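Local coordinates for protein beta-glucosidase (Chaetomella raphigera, PDB 6JXG) that probably hydrolyses terminal, non-reducing beta-D-glucosyl residues to release beta-D-glucose, acting as a family 3 glycoside hydrolase in cellulose degradation, at residues T70-G75 with L92-E97; S85-R90 with S139-G144. All coordinates share one frame; numbering follows the deposited sequence.

Interaction 1: residues T70-G75 with L92-E97; sequences TAFPTG and LALGQE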
# COMPACT_ATOMS: atom_id res chain seq x y z
N THR A 70 4.94 -16.23 -5.61
CA THR A 70 3.90 -15.47 -6.29
C THR A 70 4.27 -13.98 -6.32
O THR A 70 4.63 -13.41 -5.30
CB THR A 70 2.54 -15.66 -5.57
OG1 THR A 70 2.19 -17.05 -5.63
CG2 THR A 70 1.40 -14.87 -6.21
N ALA A 71 4.05 -13.34 -7.46
CA ALA A 71 4.21 -11.91 -7.59
C ALA A 71 2.78 -11.30 -7.51
O ALA A 71 2.04 -11.29 -8.50
CB ALA A 71 4.93 -11.55 -8.87
N PHE A 72 2.37 -10.95 -6.29
CA PHE A 72 1.06 -10.46 -6.03
C PHE A 72 0.91 -9.04 -6.60
O PHE A 72 1.89 -8.38 -6.88
CB PHE A 72 0.76 -10.42 -4.54
CG PHE A 72 0.71 -11.79 -3.86
CD1 PHE A 72 -0.42 -12.57 -3.87
CD2 PHE A 72 1.84 -12.30 -3.27
CE1 PHE A 72 -0.41 -13.82 -3.24
CE2 PHE A 72 1.84 -13.53 -2.63
CZ PHE A 72 0.69 -14.29 -2.66
N PRO A 73 -0.32 -8.57 -6.78
CA PRO A 73 -0.57 -7.17 -7.11
C PRO A 73 0.04 -6.23 -6.08
O PRO A 73 0.24 -6.58 -4.88
CB PRO A 73 -2.09 -7.06 -7.07
CG PRO A 73 -2.59 -8.42 -7.37
CD PRO A 73 -1.56 -9.37 -6.80
N THR A 74 0.35 -5.05 -6.55
CA THR A 74 0.89 -3.95 -5.71
C THR A 74 -0.07 -3.56 -4.62
O THR A 74 -1.29 -3.78 -4.72
CB THR A 74 1.21 -2.73 -6.56
OG1 THR A 74 0.01 -2.27 -7.16
CG2 THR A 74 2.23 -3.08 -7.65
N GLY A 75 0.47 -2.94 -3.59
CA GLY A 75 -0.34 -2.36 -2.54
C GLY A 75 -1.46 -1.49 -3.08
O GLY A 75 -2.59 -1.57 -2.63
N LEU A 92 -2.67 -13.16 3.84
CA LEU A 92 -2.59 -14.59 4.21
C LEU A 92 -1.72 -15.35 3.22
O LEU A 92 -0.82 -16.16 3.60
CB LEU A 92 -4.00 -15.23 4.31
CG LEU A 92 -4.08 -16.68 4.78
CD1 LEU A 92 -3.72 -16.79 6.27
CD2 LEU A 92 -5.46 -17.31 4.50
N ALA A 93 -1.96 -15.13 1.93
CA ALA A 93 -1.23 -15.86 0.91
C ALA A 93 0.26 -15.50 0.94
O ALA A 93 1.10 -16.39 0.87
CB ALA A 93 -1.83 -15.55 -0.44
N LEU A 94 0.59 -14.22 1.13
CA LEU A 94 2.00 -13.81 1.24
C LEU A 94 2.65 -14.45 2.44
O LEU A 94 3.78 -14.97 2.38
CB LEU A 94 2.09 -12.31 1.52
CG LEU A 94 3.23 -11.47 1.04
CD1 LEU A 94 3.37 -10.19 1.85
CD2 LEU A 94 4.53 -12.06 0.46
N GLY A 95 1.96 -14.34 3.56
CA GLY A 95 2.51 -14.91 4.78
C GLY A 95 2.68 -16.43 4.72
O GLY A 95 3.67 -16.97 5.28
N GLN A 96 1.74 -17.11 4.08
CA GLN A 96 1.94 -18.56 3.80
C GLN A 96 3.22 -18.90 3.06
O GLN A 96 4.00 -19.84 3.46
CB GLN A 96 0.74 -19.16 3.08
CG GLN A 96 -0.45 -19.27 4.02
CD GLN A 96 -1.70 -19.63 3.32
OE1 GLN A 96 -1.83 -19.48 2.09
NE2 GLN A 96 -2.67 -20.11 4.11
N GLU A 97 3.50 -18.12 2.01
CA GLU A 97 4.74 -18.31 1.28
C GLU A 97 6.01 -18.02 2.16
O GLU A 97 7.02 -18.74 2.08
CB GLU A 97 4.77 -17.52 -0.03
CG GLU A 97 3.67 -17.95 -0.98
CD GLU A 97 3.76 -17.49 -2.43
OE1 GLU A 97 4.75 -16.85 -2.89
OE2 GLU A 97 2.73 -17.78 -3.14
O HOH W 1 5.50 -14.22 -2.77

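Interaction 2: residues S85-R90 with S139-G144; sequences SLIYSR and SNTITG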
# COMPACT_ATOMS: atom_id res chain seq x y z
N SER A 85 -11.88 -8.32 2.20
CA SER A 85 -11.73 -9.75 2.07
C SER A 85 -10.59 -10.10 1.16
O SER A 85 -9.79 -10.98 1.49
CB SER A 85 -13.00 -10.38 1.59
OG SER A 85 -12.83 -11.80 1.68
N LEU A 86 -10.43 -9.38 0.04
CA LEU A 86 -9.31 -9.66 -0.85
C LEU A 86 -8.02 -9.19 -0.21
O LEU A 86 -6.98 -9.81 -0.42
CB LEU A 86 -9.51 -8.96 -2.20
CG LEU A 86 -10.60 -9.58 -3.04
CD1 LEU A 86 -10.76 -8.79 -4.31
CD2 LEU A 86 -10.32 -11.08 -3.31
N ILE A 87 -8.07 -8.04 0.52
CA ILE A 87 -6.91 -7.50 1.14
C ILE A 87 -6.39 -8.54 2.15
O ILE A 87 -5.17 -8.83 2.19
CB ILE A 87 -7.22 -6.18 1.86
CG1 ILE A 87 -7.69 -5.16 0.83
CG2 ILE A 87 -5.94 -5.71 2.56
CD1 ILE A 87 -8.17 -3.80 1.32
N TYR A 88 -7.31 -9.08 2.96
CA TYR A 88 -6.91 -10.04 3.97
C TYR A 88 -6.32 -11.26 3.29
O TYR A 88 -5.24 -11.69 3.67
CB TYR A 88 -8.11 -10.48 4.82
CG TYR A 88 -7.78 -11.64 5.67
CD1 TYR A 88 -7.15 -11.46 6.90
CD2 TYR A 88 -8.05 -12.98 5.23
CE1 TYR A 88 -6.81 -12.56 7.72
CE2 TYR A 88 -7.70 -14.06 6.06
CZ TYR A 88 -7.07 -13.83 7.28
OH TYR A 88 -6.68 -14.89 8.09
N SER A 89 -6.98 -11.79 2.25
CA SER A 89 -6.49 -12.96 1.56
C SER A 89 -5.09 -12.82 0.90
O SER A 89 -4.28 -13.73 0.93
CB SER A 89 -7.49 -13.48 0.50
OG SER A 89 -8.64 -13.99 1.18
N ARG A 90 -4.80 -11.67 0.32
CA ARG A 90 -3.42 -11.41 -0.18
C ARG A 90 -2.39 -11.47 0.94
O ARG A 90 -1.31 -12.07 0.78
CB ARG A 90 -3.39 -10.04 -0.87
CG ARG A 90 -2.02 -9.59 -1.30
CD ARG A 90 -2.22 -8.33 -2.09
NE ARG A 90 -1.00 -7.59 -2.43
CZ ARG A 90 -0.33 -6.76 -1.64
NH1 ARG A 90 -0.64 -6.65 -0.36
NH2 ARG A 90 0.74 -6.10 -2.12
N SER A 139 -4.41 -3.10 8.39
CA SER A 139 -4.83 -4.04 9.43
C SER A 139 -5.26 -5.36 8.81
O SER A 139 -4.84 -6.44 9.30
CB SER A 139 -5.95 -3.44 10.31
OG SER A 139 -7.08 -3.15 9.53
N ASN A 140 -5.91 -5.33 7.66
CA ASN A 140 -6.31 -6.59 7.07
C ASN A 140 -5.10 -7.33 6.48
O ASN A 140 -5.06 -8.54 6.53
CB ASN A 140 -7.39 -6.40 5.99
CG ASN A 140 -8.76 -6.32 6.58
OD1 ASN A 140 -9.36 -7.34 6.94
ND2 ASN A 140 -9.27 -5.11 6.70
N THR A 141 -4.14 -6.61 5.90
CA THR A 141 -2.91 -7.26 5.39
C THR A 141 -2.06 -7.91 6.51
O THR A 141 -1.61 -9.03 6.41
CB THR A 141 -2.03 -6.25 4.63
OG1 THR A 141 -2.81 -5.66 3.53
CG2 THR A 141 -0.82 -6.95 4.10
N ILE A 142 -1.86 -7.19 7.58
CA ILE A 142 -1.10 -7.65 8.72
C ILE A 142 -1.80 -8.84 9.35
O ILE A 142 -1.15 -9.82 9.71
CB ILE A 142 -0.91 -6.55 9.70
CG1 ILE A 142 0.11 -5.60 9.10
CG2 ILE A 142 -0.42 -7.05 11.08
CD1 ILE A 142 0.10 -4.27 9.78
N THR A 143 -3.09 -8.76 9.52
CA THR A 143 -3.81 -9.87 10.19
C THR A 143 -3.68 -11.13 9.32
O THR A 143 -3.51 -12.24 9.84
CB THR A 143 -5.27 -9.52 10.45
OG1 THR A 143 -5.33 -8.34 11.27
CG2 THR A 143 -5.92 -10.67 11.14
N GLY A 144 -3.78 -10.99 8.02
CA GLY A 144 -3.55 -12.08 7.11
C GLY A 144 -2.17 -12.68 7.24
O GLY A 144 -1.99 -13.90 7.35
O HOH W 2 -3.01 -7.38 1.21

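Interaction 1: residues T70-G75 with L92-E97
Thr70 meets the carboxylate of Glu97 with two donors at once, a good illustration of how a loop can be fastened to a helix by a two-pronged grip. Its backbone N gives an almost straight bond (170°) to Glu97 OE1 at 2.8 Å, while its hydroxyl OG1 donates to Glu97 OE2 at 2.7 Å; both oxygens accept on their syn lone pairs. The Thr70 torsion (chi1 -62°) sets OG1 beside the backbone N, so that both donors face one carboxylate. The two side chains cross at about a right angle. Water 1, firmly bound, bridges Thr70 O and Glu97 OE1 and belongs to this tight polar half. Packing continues at Phe72, whose CE1 lies 3.6 Å from Ala93 CB on helix 84-100. Thr70 CG2 rests over the centre of one face of this ring, 3.5 Å above its plane, and Val325 of helix 323-332 touches both Phe72 and Ala93. The ring also rests obliquely against the Leu94 backbone, Phe72 CZ to Leu94 N 3.8 Å; the looser part is the Leu94 side chain, with Phe72 CE2 and Leu94 CB 4.3 Å apart. Were Glu97 replaced by alanine, the Thr70 N-H and hydroxyl would probably lose their acceptors and His322 ND1 its carboxylate partner. With His322 bound to Glu97 OE2 by ND1 and to Gln96 OE1 by NE2, the chemistry is consistent with an anionic glutamate facing a protonated imidazole.

Interaction 2: residues S85-R90 with S139-G144
The Tyr88 ring meets the backbone of Gly144 obliquely, CE1 3.4 Å from Gly144 CA, and the second flat group, the Arg90 guanidinium, has Thr141 CG2 and water 2 at its edge, near its plane. Together they frame a helix-helix packing between 84-100 and 131-147, consistent with neighbouring helices in the outer layer of the TIM-barrel-like N-terminal domain of family 3 enzymes. The short segments approach to 7.1 Å between axes and cross at -37°, running in roughly the same direction. So close an approach depends on glycine: a CB at Gly144 would come within 2.5 Å of Tyr88 O. With CG anti to the backbone N (chi1 169°), the Tyr88 ring reaches along helix 131-147 and its OH bonds Asp147. At the backbone, Tyr88 CA makes a CA-H...O contact with Asn140 O at 3.5 Å, with 162° at the hydrogen. The Ile87 and Asn140 side chains cross at about a right angle, Ile87 CG2 lying 3.8 Å from Asn140 CB and, nearer still, 3.3 Å from Thr141 OG1. The amide of Asn140 turns back to its own helix, ND2 bonding Leu136 O, and Thr141 OG1 likewise bonds Ala137 O. While Arg90 NH2 turns to Pro73, water 2 accepts from Arg90 NH1 at 2.9 Å and donates to Ile87 O and Thr141 OG1.

Both contacts use helix 84-100, with interaction 2 on its earlier part and interaction 1 about two turns further on, their centres about 10 Å apart. Along the chain the segments alternate: 70-75, 85-90, 92-97, then 139-144, all within the family 3 N-terminal domain. The sites touch directly, for instance where Arg90 NH2 lies 2.8 Å from Pro73 O, a probable hydrogen bond, and where Leu92 CD1 packs 3.5 Å from Gly144 O. Helix 84-100 is thus packed both against the loop that follows strand 55-57 and leads into helix 75-79, and against the next helix of the barrel, 131-147, which precedes strand 151-157 of the same sheet.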